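Local coordinates for chinitase A (Streptomyces coelicolor, PDB 3EBV), which probably hydrolyses internal glycosidic bonds of chitin, the part described here being the family 18 catalytic TIM-barrel domain of a longer secreted protein, at residues H5-Y10 / A29-A34; Q12-G17 / M269-N274; A18-I23 / A54-Y59; I33-A38 / V78-G83. One frame throughout, in Å; residues are numbered along the deposited sequence. Where two conformers were deposited one is given.

Interaction 1: H5-Y10 / A29-A34; sequences HAVTGY and AYDIIA
T8, G9 and Y10 pair in parallel with I32, I33 and A34, the axes of strand segments 6-10 and 32-34 approaching to 4.7 Å at an angle of 21°. The ladder runs through G9, whose N donates to I32 O at 2.9 Å and whose O accepts from A34 N. Where the pairing begins, V7 O takes two donors, D31 N at 2.9 Å and I32 N at 3.2 Å. D31 also returns a bond through its side chain: OD2 receives V7 N (2.9 Å) on its anti lone pair, so V7 is gripped at both its N and its O. D31 OD2 is shared with H292 NE2, and D31 OD1 receives S2 N. T8, Y10, I32 and A34 share one face of the sheet. There the methyl of A34 sits over the Y10 ring as a CH-pi contact, CB lying 4.0 Å from the ring centroid, and T8 OG1 rests on I32 CB. On the other face, glycine at position 9 lets the Y30 ring close in on the backbone, with Y30 CD1 3.5 Å from G9 N; V7 CG1, anti to its backbone N (chi1 179°), meets the same ring. Y30 OH is bonded to D276 OD2, and V7 and Y30 lie against helix 282-292. Y10 OH crosses to D117 in strand 115-120, while strand 267-271 flanks strand 6-12 as its other neighbour in the barrel.

Interaction 2: Q12-G17 / M269-N274; sequences QNFNNG and MTWSTN
The F14 and W271 rings meet edge to edge, F14 CZ standing 3.7 Å from W271 CH2. Q12 CB lies over the centre of one F14 face, and N16 CB joins W271 at the F14 edge. One face of the W271 indole carries S272 CB above its centre, next to the cis peptide that links the two residues. A second flat pair is made by the Q12 and N274 side-chain amides, stacked with their planes 24° apart. N274 OD1 accepts Q12 N at 2.9 Å in a fairly straight bond, and a water joins Q12 O to N274 ND2, so N274 holds the Q12 backbone directly at N and through a water at O. Extended beyond CG, the Q12 side chain delivers OE1 to S272 OG, which donates to it at 2.8 Å. N16 ND2 reaches the same oxygen at 3.0 Å from the opposite face of the amide; neither donor uses a lone-pair direction. In return Q12 NE2 donates to N16 OD1 (2.9 Å), and these bonds together fix the rotation of the Q12 amide. S272 is the N-cap of helix 273-278, its OG also bonded to W275 N, and a non-prolyl cis bond after this tryptophan is familiar in family 18 barrels. The contact joins the end of strand 6-12 and the loop that follows to the turn from neighbouring strand 267-271 into helix 273-278.

Interaction 3: A18-I23 / A54-Y59; sequences ATVQKI and AGLGGY
K22, I23 and Y59 join two loops of the TIM barrel near the surface of the domain: 18-23 belongs to the connection from strand 6-12 to strand 32-40, whereas the loop 54-59 leads into helix 61-73. Neither segment is regular helix or strand, and side chains carry most of the contact. A type I beta turn from A54 to G57 presents L56, whose CD2 touches V20 CG1 at 4.0 Å; this apolar pair is peripheral, V20 being exposed. Two glycines with positive phi, G57 and G58, then carry the chain round to Y59. The phenol of Y59 swings out with CG anti to its backbone N (chi1 -169°) and slides under K22. K22 crosses over one ring face with its methylene chain extended, CG 3.8 Å from the ring centroid in a CH-pi contact displaced toward the rim. CB and CD flank CG above the same ring, CB 3.6 Å from Y59 CZ, before the chain runs on and its amino end leads away from the loop. Inward, W11 of strand 6-12 touches I23, L56 and Y59, and its NE1 is bonded to Q21 O. The phenol oxygen has two hydrogen-bond partners: D67 OD2 of helix 61-73 and I23 N, which donates to Y59 OH at 2.9 Å, with 152° at the hydrogen, while I23 CB packs 3.5 Å from that same OH.

Interaction 4: I33-A38 / V78-G83; sequences IAVAFA and VIISVG
F37 is sandwiched: G83 O lies over one face of its ring, 3.7 Å from CG, and A36 CB sits above the centre of the opposite face, across the cis peptide that joins A36 to F37. S81 OG comes to the ring edge, 3.4 Å from F37 CD1. Beside this, I80 CD1 presses on V35 O at 3.6 Å and I80 CG1 meets A38 CB. Further back, V35 CG2 packs on V78 CG1 at 3.8 Å. All this hangs on two neighbouring parallel strands of the TIM barrel. I79 N donates to I33 O, I79 O accepts V35 N at 2.8 Å in a straight bond (180°), and S81 N closes on V35 O. The next bond, A38 N to S81 O at 2.9 Å, falls one residue later on strand 32-40 than a regular ladder would give, so that strand accommodates an extra residue at its cis peptide. A water bridges the two strands, donating to both A38 O and G83 O. S81, V82 and G83 fit the start of the SxGG motif of family 18. In the second shell, D117 OD2 of strand 115-120 bonds S81 OG, which its rotation (chi1 -177°) turns to the F37 ring edge.

Interactions 1 and 4 are buried backbone ladders on either edge of strand 32-40, sharing I33 and A34; Y10 of one and S81 of the other both bond D117. Interaction 2, also buried, joins the end of strand 6-12 and its loop to the strand-to-helix turn at 271-274 through side-chain amides and ring edges, and touches interaction 1 where Y10 O probably accepts T273 N. It meets interaction 4 where W271 packs on A36 and F37, so residues beside both cis peptides come together. Interaction 3 is the most peripheral, its centre about 21 Å from the chain centre, with one direct hydrogen bond. Its Q21 and T19 probably bond T273 and N274 of interaction 2, and I23 CD1 packs on I33.

Interaction 1: H5-Y10 / A29-A34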
loop_
_atom_site.group_PDB
_atom_site.type_symbol
_atom_site.label_atom_id
_atom_site.label_comp_id
_atom_site.label_asym_id
_atom_site.label_seq_id
_atom_site.Cartn_x
_atom_site.Cartn_y
_atom_site.Cartn_z
ATOM N N HIS A 5 9.640 11.049 -1.450
ATOM C CA HIS A 5 8.741 10.696 -2.552
ATOM C C HIS A 5 8.996 9.263 -2.920
ATOM O O HIS A 5 10.070 8.912 -3.427
ATOM C CB HIS A 5 8.879 11.590 -3.759
ATOM C CG HIS A 5 8.218 12.925 -3.580
ATOM N ND1 HIS A 5 8.925 14.105 -3.524
ATOM C CD2 HIS A 5 6.911 13.254 -3.397
ATOM C CE1 HIS A 5 8.083 15.111 -3.351
ATOM N NE2 HIS A 5 6.850 14.623 -3.286
ATOM N N ALA A 6 7.980 8.458 -2.682
ATOM C CA ALA A 6 8.125 7.003 -2.628
ATOM C C ALA A 6 7.240 6.314 -3.646
ATOM O O ALA A 6 6.115 6.752 -3.960
ATOM C CB ALA A 6 7.745 6.497 -1.258
ATOM N N VAL A 7 7.743 5.153 -4.097
ATOM C CA VAL A 7 6.942 4.186 -4.854
ATOM C C VAL A 7 6.871 2.942 -3.985
ATOM O O VAL A 7 7.935 2.415 -3.569
ATOM C CB VAL A 7 7.574 3.823 -6.221
ATOM C CG1 VAL A 7 6.679 2.794 -6.937
ATOM C CG2 VAL A 7 7.708 5.088 -7.097
ATOM N N THR A 8 5.657 2.487 -3.671
ATOM C CA THR A 8 5.459 1.217 -2.917
ATOM C C THR A 8 5.117 0.137 -3.920
ATOM O O THR A 8 4.311 0.361 -4.838
ATOM C CB THR A 8 4.290 1.358 -1.902
ATOM O OG1 THR A 8 4.594 2.396 -0.961
ATOM C CG2 THR A 8 4.005 0.075 -1.140
ATOM N N GLY A 9 5.725 -1.039 -3.765
ATOM C CA GLY A 9 5.333 -2.186 -4.614
ATOM C C GLY A 9 5.063 -3.419 -3.806
ATOM O O GLY A 9 5.772 -3.676 -2.827
ATOM N N TYR A 10 4.007 -4.139 -4.169
ATOM C CA TYR A 10 3.698 -5.425 -3.505
ATOM C C TYR A 10 4.492 -6.547 -4.135
ATOM O O TYR A 10 4.395 -6.727 -5.346
ATOM C CB TYR A 10 2.204 -5.732 -3.598
ATOM C CG TYR A 10 1.408 -4.887 -2.631
ATOM C CD1 TYR A 10 1.053 -5.404 -1.383
ATOM C CD2 TYR A 10 1.049 -3.560 -2.939
ATOM C CE1 TYR A 10 0.344 -4.629 -0.437
ATOM C CE2 TYR A 10 0.344 -2.790 -1.993
ATOM C CZ TYR A 10 0.009 -3.328 -0.768
ATOM O OH TYR A 10 -0.666 -2.541 0.137
ATOM N N ALA A 29 13.513 1.027 -8.326
ATOM C CA ALA A 29 12.504 2.099 -8.215
ATOM C C ALA A 29 11.654 1.986 -6.965
ATOM O O ALA A 29 11.095 2.993 -6.499
ATOM C CB ALA A 29 11.600 2.081 -9.429
ATOM N N TYR A 30 11.504 0.768 -6.423
ATOM C CA TYR A 30 10.627 0.574 -5.289
ATOM C C TYR A 30 11.303 0.956 -3.990
ATOM O O TYR A 30 12.287 0.343 -3.569
ATOM C CB TYR A 30 10.131 -0.869 -5.244
ATOM C CG TYR A 30 9.252 -1.193 -6.414
ATOM C CD1 TYR A 30 7.933 -0.729 -6.457
ATOM C CD2 TYR A 30 9.747 -1.930 -7.520
ATOM C CE1 TYR A 30 7.115 -1.005 -7.544
ATOM C CE2 TYR A 30 8.911 -2.220 -8.621
ATOM C CZ TYR A 30 7.590 -1.761 -8.622
ATOM O OH TYR A 30 6.691 -2.022 -9.658
ATOM N N ASP A 31 10.743 1.960 -3.323
ATOM C CA ASP A 31 11.295 2.449 -2.056
ATOM C C ASP A 31 10.744 1.694 -0.874
ATOM O O ASP A 31 11.405 1.587 0.157
ATOM C CB ASP A 31 10.930 3.919 -1.885
ATOM C CG ASP A 31 11.415 4.730 -3.022
ATOM O OD1 ASP A 31 12.658 4.894 -3.167
ATOM O OD2 ASP A 31 10.606 5.225 -3.807
ATOM N N ILE A 32 9.510 1.209 -0.996
ATOM C CA ILE A 32 8.864 0.425 0.030
ATOM C C ILE A 32 8.378 -0.828 -0.664
ATOM O O ILE A 32 7.692 -0.745 -1.685
ATOM C CB ILE A 32 7.655 1.151 0.687
ATOM C CG1 ILE A 32 8.113 2.471 1.333
ATOM C CG2 ILE A 32 6.983 0.247 1.737
ATOM C CD1 ILE A 32 6.924 3.307 1.885
ATOM N N ILE A 33 8.784 -1.978 -0.128
ATOM C CA ILE A 33 8.362 -3.282 -0.659
ATOM C C ILE A 33 7.462 -3.928 0.373
ATOM O O ILE A 33 7.891 -4.150 1.523
ATOM C CB ILE A 33 9.601 -4.191 -0.981
ATOM C CG1 ILE A 33 10.524 -3.502 -1.979
ATOM C CG2 ILE A 33 9.092 -5.590 -1.440
ATOM C CD1 ILE A 33 11.921 -4.184 -2.081
ATOM N N ALA A 34 6.212 -4.166 -0.015
ATOM C CA ALA A 34 5.206 -4.789 0.850
ATOM C C ALA A 34 5.074 -6.277 0.506
ATOM O O ALA A 34 4.693 -6.645 -0.614
ATOM C CB ALA A 34 3.854 -4.048 0.734
#

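Interaction 2: Q12-G17 / M269-N274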
loop_
_atom_site.group_PDB
_atom_site.type_symbol
_atom_site.label_atom_id
_atom_site.label_comp_id
_atom_site.label_asym_id
_atom_site.label_seq_id
_atom_site.Cartn_x
_atom_site.Cartn_y
_atom_site.Cartn_z
ATOM N N GLN A 12 4.918 -10.586 -4.293
ATOM C CA GLN A 12 4.083 -11.769 -4.008
ATOM C C GLN A 12 4.799 -12.934 -3.335
ATOM O O GLN A 12 5.740 -13.493 -3.903
ATOM C CB GLN A 12 3.469 -12.310 -5.277
ATOM C CG GLN A 12 2.572 -11.258 -6.009
ATOM C CD GLN A 12 2.191 -11.675 -7.433
ATOM O OE1 GLN A 12 1.579 -10.911 -8.163
ATOM N NE2 GLN A 12 2.491 -12.946 -7.820
ATOM N N ASN A 13 4.306 -13.320 -2.174
ATOM C CA ASN A 13 4.755 -14.583 -1.528
ATOM C C ASN A 13 3.936 -15.757 -2.022
ATOM O O ASN A 13 3.473 -16.570 -1.220
ATOM C CB ASN A 13 4.623 -14.434 0.004
ATOM C CG ASN A 13 5.159 -15.657 0.752
ATOM O OD1 ASN A 13 6.197 -16.181 0.381
ATOM N ND2 ASN A 13 4.459 -16.076 1.799
ATOM N N PHE A 14 3.754 -15.846 -3.337
ATOM C CA PHE A 14 2.916 -16.893 -3.930
ATOM C C PHE A 14 3.049 -16.767 -5.427
ATOM O O PHE A 14 3.473 -15.726 -5.938
ATOM C CB PHE A 14 1.439 -16.792 -3.488
ATOM C CG PHE A 14 0.798 -15.446 -3.796
ATOM C CD1 PHE A 14 0.164 -15.240 -5.015
ATOM C CD2 PHE A 14 0.834 -14.424 -2.858
ATOM C CE1 PHE A 14 -0.401 -13.998 -5.326
ATOM C CE2 PHE A 14 0.241 -13.187 -3.151
ATOM C CZ PHE A 14 -0.365 -12.977 -4.380
ATOM N N ASN A 15 2.662 -17.817 -6.142
ATOM C CA ASN A 15 2.729 -17.815 -7.595
ATOM C C ASN A 15 1.311 -17.740 -8.152
ATOM O O ASN A 15 0.473 -18.633 -7.885
ATOM C CB ASN A 15 3.424 -19.134 -8.041
ATOM C CG ASN A 15 3.560 -19.265 -9.545
ATOM O OD1 ASN A 15 3.078 -18.459 -10.316
ATOM N ND2 ASN A 15 4.219 -20.344 -9.969
ATOM N N ASN A 16 1.005 -16.664 -8.894
ATOM C CA ASN A 16 -0.301 -16.492 -9.516
ATOM C C ASN A 16 -0.207 -16.402 -11.040
ATOM O O ASN A 16 -1.124 -15.912 -11.694
ATOM C CB ASN A 16 -1.013 -15.219 -9.001
ATOM C CG ASN A 16 -0.196 -13.949 -9.297
ATOM O OD1 ASN A 16 0.843 -14.031 -9.957
ATOM N ND2 ASN A 16 -0.653 -12.788 -8.788
ATOM N N GLY A 17 0.894 -16.893 -11.590
ATOM C CA GLY A 17 1.098 -16.794 -13.020
ATOM C C GLY A 17 1.980 -15.615 -13.420
ATOM O O GLY A 17 2.491 -15.584 -14.542
HETATM N N MSE A 269 1.830 3.674 -5.809
HETATM C CA MSE A 269 1.935 2.278 -5.334
HETATM C C MSE A 269 1.467 1.386 -6.478
HETATM O O MSE A 269 0.622 1.789 -7.292
HETATM C CB MSE A 269 1.025 2.072 -4.110
HETATM C CG MSE A 269 0.926 0.603 -3.648
HETATM SE SE MSE A 269 -0.514 -0.385 -4.634
HETATM C CE MSE A 269 -2.011 -0.081 -3.407
ATOM N N THR A 270 2.003 0.148 -6.557
ATOM C CA THR A 270 1.421 -0.803 -7.519
ATOM C C THR A 270 1.310 -2.239 -6.993
ATOM O O THR A 270 2.189 -2.738 -6.241
ATOM C CB THR A 270 2.174 -0.791 -8.867
ATOM O OG1 THR A 270 1.400 -1.471 -9.868
ATOM C CG2 THR A 270 3.530 -1.450 -8.750
ATOM N N TRP A 271 0.200 -2.857 -7.421
ATOM C CA TRP A 271 0.036 -4.312 -7.333
ATOM C C TRP A 271 0.345 -4.823 -8.739
ATOM O O TRP A 271 -0.420 -4.504 -9.668
ATOM C CB TRP A 271 -1.410 -4.628 -6.979
ATOM C CG TRP A 271 -1.624 -6.127 -6.978
ATOM C CD1 TRP A 271 -2.143 -6.868 -8.009
ATOM C CD2 TRP A 271 -1.277 -7.038 -5.933
ATOM N NE1 TRP A 271 -2.138 -8.220 -7.656
ATOM C CE2 TRP A 271 -1.630 -8.337 -6.384
ATOM C CE3 TRP A 271 -0.722 -6.876 -4.656
ATOM C CZ2 TRP A 271 -1.418 -9.487 -5.591
ATOM C CZ3 TRP A 271 -0.512 -7.998 -3.872
ATOM C CH2 TRP A 271 -0.873 -9.291 -4.344
ATOM N N SER A 272 1.440 -5.577 -8.965
ATOM C CA SER A 272 2.459 -6.008 -8.007
ATOM C C SER A 272 3.812 -5.910 -8.731
ATOM O O SER A 272 3.861 -5.756 -9.953
ATOM C CB SER A 272 2.245 -7.485 -7.598
ATOM O OG SER A 272 2.331 -8.303 -8.776
ATOM N N THR A 273 4.909 -6.054 -8.000
ATOM C CA THR A 273 6.240 -6.073 -8.642
ATOM C C THR A 273 6.300 -7.233 -9.664
ATOM O O THR A 273 6.925 -7.096 -10.723
ATOM C CB THR A 273 7.382 -6.164 -7.604
ATOM O OG1 THR A 273 7.322 -7.415 -6.921
ATOM C CG2 THR A 273 7.234 -5.053 -6.540
ATOM N N ASN A 274 5.614 -8.319 -9.356
ATOM C CA ASN A 274 5.659 -9.522 -10.244
ATOM C C ASN A 274 4.969 -9.240 -11.550
ATOM O O ASN A 274 5.495 -9.575 -12.642
ATOM C CB ASN A 274 5.014 -10.706 -9.512
ATOM C CG ASN A 274 5.634 -10.933 -8.151
ATOM O OD1 ASN A 274 5.280 -10.265 -7.152
ATOM N ND2 ASN A 274 6.570 -11.892 -8.077
HETATM O O HOH W 1 7.650 -13.474 -5.891
#

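Interaction 3: A18-I23 / A54-Y59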
loop_
_atom_site.group_PDB
_atom_site.type_symbol
_atom_site.label_atom_id
_atom_site.label_comp_id
_atom_site.label_asym_id
_atom_site.label_seq_id
_atom_site.Cartn_x
_atom_site.Cartn_y
_atom_site.Cartn_z
ATOM N N ALA A 18 2.140 -14.635 -12.513
ATOM C CA ALA A 18 3.090 -13.541 -12.776
ATOM C C ALA A 18 4.532 -14.034 -12.699
ATOM O O ALA A 18 4.820 -15.155 -12.247
ATOM C CB ALA A 18 2.863 -12.390 -11.754
ATOM N N THR A 19 5.471 -13.192 -13.091
ATOM C CA THR A 19 6.889 -13.527 -12.995
ATOM C C THR A 19 7.325 -13.741 -11.553
ATOM O O THR A 19 7.144 -12.854 -10.717
ATOM C CB THR A 19 7.751 -12.398 -13.629
ATOM O OG1 THR A 19 7.461 -12.316 -15.028
ATOM C CG2 THR A 19 9.251 -12.654 -13.471
ATOM N N VAL A 20 7.870 -14.914 -11.249
ATOM C CA VAL A 20 8.344 -15.182 -9.908
ATOM C C VAL A 20 9.612 -14.406 -9.644
ATOM O O VAL A 20 10.513 -14.331 -10.500
ATOM C CB VAL A 20 8.581 -16.723 -9.702
ATOM C CG1 VAL A 20 9.319 -16.994 -8.396
ATOM C CG2 VAL A 20 7.245 -17.430 -9.692
ATOM N N GLN A 21 9.683 -13.813 -8.445
ATOM C CA GLN A 21 10.809 -12.983 -8.067
ATOM C C GLN A 21 11.304 -13.303 -6.671
ATOM O O GLN A 21 10.490 -13.568 -5.778
ATOM C CB GLN A 21 10.436 -11.473 -8.060
ATOM C CG GLN A 21 10.024 -10.905 -9.415
ATOM C CD GLN A 21 9.735 -9.425 -9.334
ATOM O OE1 GLN A 21 8.924 -9.000 -8.499
ATOM N NE2 GLN A 21 10.354 -8.629 -10.214
ATOM N N LYS A 22 12.622 -13.234 -6.488
ATOM C CA LYS A 22 13.188 -13.084 -5.140
ATOM C C LYS A 22 13.052 -11.616 -4.752
ATOM O O LYS A 22 12.852 -10.750 -5.619
ATOM C CB LYS A 22 14.663 -13.503 -5.109
ATOM C CG LYS A 22 14.835 -14.980 -5.467
ATOM C CD LYS A 22 16.299 -15.370 -5.539
ATOM C CE LYS A 22 16.429 -16.860 -5.812
ATOM N NZ LYS A 22 17.833 -17.308 -6.093
ATOM N N ILE A 23 13.180 -11.315 -3.466
ATOM C CA ILE A 23 13.230 -9.907 -3.066
ATOM C C ILE A 23 14.354 -9.176 -3.814
ATOM O O ILE A 23 14.211 -8.015 -4.170
ATOM C CB ILE A 23 13.394 -9.784 -1.514
ATOM C CG1 ILE A 23 12.081 -10.198 -0.809
ATOM C CG2 ILE A 23 13.921 -8.392 -1.095
ATOM C CD1 ILE A 23 10.917 -9.132 -0.923
ATOM N N ALA A 54 8.508 -23.443 -1.758
ATOM C CA ALA A 54 8.121 -24.373 -2.826
ATOM C C ALA A 54 7.574 -23.653 -4.064
ATOM O O ALA A 54 8.031 -23.906 -5.184
ATOM C CB ALA A 54 7.110 -25.369 -2.307
ATOM N N GLY A 55 6.613 -22.753 -3.868
ATOM C CA GLY A 55 6.018 -22.042 -4.992
ATOM C C GLY A 55 6.933 -21.006 -5.636
ATOM O O GLY A 55 6.652 -20.499 -6.734
ATOM N N LEU A 56 8.018 -20.663 -4.954
ATOM C CA LEU A 56 8.937 -19.625 -5.437
ATOM C C LEU A 56 10.273 -20.195 -5.895
ATOM O O LEU A 56 11.308 -19.515 -5.848
ATOM C CB LEU A 56 9.170 -18.539 -4.374
ATOM C CG LEU A 56 7.904 -17.822 -3.867
ATOM C CD1 LEU A 56 8.286 -16.941 -2.674
ATOM C CD2 LEU A 56 7.250 -17.037 -5.011
ATOM N N GLY A 57 10.239 -21.454 -6.336
ATOM C CA GLY A 57 11.418 -22.088 -6.947
ATOM C C GLY A 57 12.502 -22.435 -5.938
ATOM O O GLY A 57 13.693 -22.446 -6.272
ATOM N N GLY A 58 12.098 -22.710 -4.704
ATOM C CA GLY A 58 13.029 -23.157 -3.671
ATOM C C GLY A 58 13.780 -22.053 -2.941
ATOM O O GLY A 58 14.783 -22.302 -2.288
ATOM N N TYR A 59 13.285 -20.821 -3.055
ATOM C CA TYR A 59 13.820 -19.672 -2.337
ATOM C C TYR A 59 13.823 -19.946 -0.840
ATOM O O TYR A 59 12.772 -20.276 -0.279
ATOM C CB TYR A 59 12.875 -18.505 -2.652
ATOM C CG TYR A 59 13.288 -17.106 -2.274
ATOM C CD1 TYR A 59 14.630 -16.698 -2.228
ATOM C CD2 TYR A 59 12.299 -16.136 -2.057
ATOM C CE1 TYR A 59 14.980 -15.362 -1.906
ATOM C CE2 TYR A 59 12.643 -14.821 -1.737
ATOM C CZ TYR A 59 13.950 -14.430 -1.679
ATOM O OH TYR A 59 14.260 -13.126 -1.412
#

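Interaction 4: I33-A38 / V78-G83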
loop_
_atom_site.group_PDB
_atom_site.type_symbol
_atom_site.label_atom_id
_atom_site.label_comp_id
_atom_site.label_asym_id
_atom_site.label_seq_id
_atom_site.Cartn_x
_atom_site.Cartn_y
_atom_site.Cartn_z
ATOM N N ILE A 33 8.784 -1.978 -0.128
ATOM C CA ILE A 33 8.362 -3.282 -0.659
ATOM C C ILE A 33 7.462 -3.928 0.373
ATOM O O ILE A 33 7.891 -4.150 1.523
ATOM C CB ILE A 33 9.601 -4.191 -0.981
ATOM C CG1 ILE A 33 10.524 -3.502 -1.979
ATOM C CG2 ILE A 33 9.092 -5.590 -1.440
ATOM C CD1 ILE A 33 11.921 -4.184 -2.081
ATOM N N ALA A 34 6.212 -4.166 -0.015
ATOM C CA ALA A 34 5.206 -4.789 0.850
ATOM C C ALA A 34 5.074 -6.277 0.506
ATOM O O ALA A 34 4.693 -6.645 -0.614
ATOM C CB ALA A 34 3.854 -4.048 0.734
ATOM N N VAL A 35 5.452 -7.129 1.474
ATOM C CA VAL A 35 5.434 -8.574 1.288
ATOM C C VAL A 35 3.997 -9.089 1.454
ATOM O O VAL A 35 3.370 -8.947 2.531
ATOM C CB VAL A 35 6.381 -9.207 2.290
ATOM C CG1 VAL A 35 6.219 -10.749 2.272
ATOM C CG2 VAL A 35 7.797 -8.808 1.967
ATOM N N ALA A 36 3.453 -9.681 0.390
ATOM C CA ALA A 36 2.064 -10.069 0.342
ATOM C C ALA A 36 1.921 -11.611 0.394
ATOM O O ALA A 36 2.215 -12.253 -0.616
ATOM C CB ALA A 36 1.422 -9.536 -0.971
ATOM N N PHE A 37 1.422 -12.230 1.475
ATOM C CA PHE A 37 0.868 -11.591 2.668
ATOM C C PHE A 37 1.165 -12.467 3.886
ATOM O O PHE A 37 1.526 -13.660 3.744
ATOM C CB PHE A 37 -0.652 -11.525 2.562
ATOM C CG PHE A 37 -1.167 -10.685 1.424
ATOM C CD1 PHE A 37 -1.288 -9.302 1.571
ATOM C CD2 PHE A 37 -1.552 -11.276 0.229
ATOM C CE1 PHE A 37 -1.777 -8.522 0.526
ATOM C CE2 PHE A 37 -2.057 -10.487 -0.821
ATOM C CZ PHE A 37 -2.157 -9.106 -0.668
ATOM N N ALA A 38 0.976 -11.889 5.061
ATOM C CA ALA A 38 0.885 -12.705 6.285
ATOM C C ALA A 38 -0.393 -13.547 6.204
ATOM O O ALA A 38 -1.314 -13.211 5.462
ATOM C CB ALA A 38 0.910 -11.853 7.528
ATOM N N VAL A 78 11.179 -2.663 3.905
ATOM C CA VAL A 78 10.441 -3.873 3.557
ATOM C C VAL A 78 9.456 -4.127 4.675
ATOM O O VAL A 78 9.866 -4.250 5.832
ATOM C CB VAL A 78 11.377 -5.121 3.379
ATOM C CG1 VAL A 78 10.587 -6.355 2.932
ATOM C CG2 VAL A 78 12.493 -4.803 2.373
ATOM N N ILE A 79 8.172 -4.185 4.352
ATOM C CA ILE A 79 7.142 -4.337 5.370
ATOM C C ILE A 79 6.297 -5.570 5.082
ATOM O O ILE A 79 6.314 -6.078 3.957
ATOM C CB ILE A 79 6.259 -3.043 5.445
ATOM C CG1 ILE A 79 5.504 -2.827 4.116
ATOM C CG2 ILE A 79 7.150 -1.840 5.822
ATOM C CD1 ILE A 79 4.673 -1.503 4.103
ATOM N N ILE A 80 5.602 -6.079 6.099
ATOM C CA ILE A 80 4.688 -7.213 5.928
ATOM C C ILE A 80 3.261 -6.726 5.715
ATOM O O ILE A 80 2.748 -5.959 6.539
ATOM C CB ILE A 80 4.816 -8.242 7.125
ATOM C CG1 ILE A 80 3.952 -9.461 6.915
ATOM C CG2 ILE A 80 4.541 -7.567 8.488
ATOM C CD1 ILE A 80 4.376 -10.303 5.699
ATOM N N SER A 81 2.605 -7.208 4.649
ATOM C CA SER A 81 1.203 -6.833 4.415
ATOM C C SER A 81 0.291 -7.870 4.993
ATOM O O SER A 81 0.490 -9.079 4.774
ATOM C CB SER A 81 0.928 -6.636 2.918
ATOM O OG SER A 81 -0.401 -6.204 2.709
ATOM N N VAL A 82 -0.736 -7.425 5.711
ATOM C CA VAL A 82 -1.760 -8.310 6.263
ATOM C C VAL A 82 -3.048 -8.216 5.464
ATOM O O VAL A 82 -3.511 -7.098 5.172
ATOM C CB VAL A 82 -2.051 -7.947 7.738
ATOM C CG1 VAL A 82 -3.087 -8.889 8.318
ATOM C CG2 VAL A 82 -0.742 -7.986 8.550
ATOM N N GLY A 83 -3.637 -9.346 5.100
ATOM C CA GLY A 83 -4.936 -9.329 4.436
ATOM C C GLY A 83 -4.859 -9.865 3.042
ATOM O O GLY A 83 -4.546 -11.046 2.835
HETATM O O HOH W 2 -3.873 -12.291 5.314
#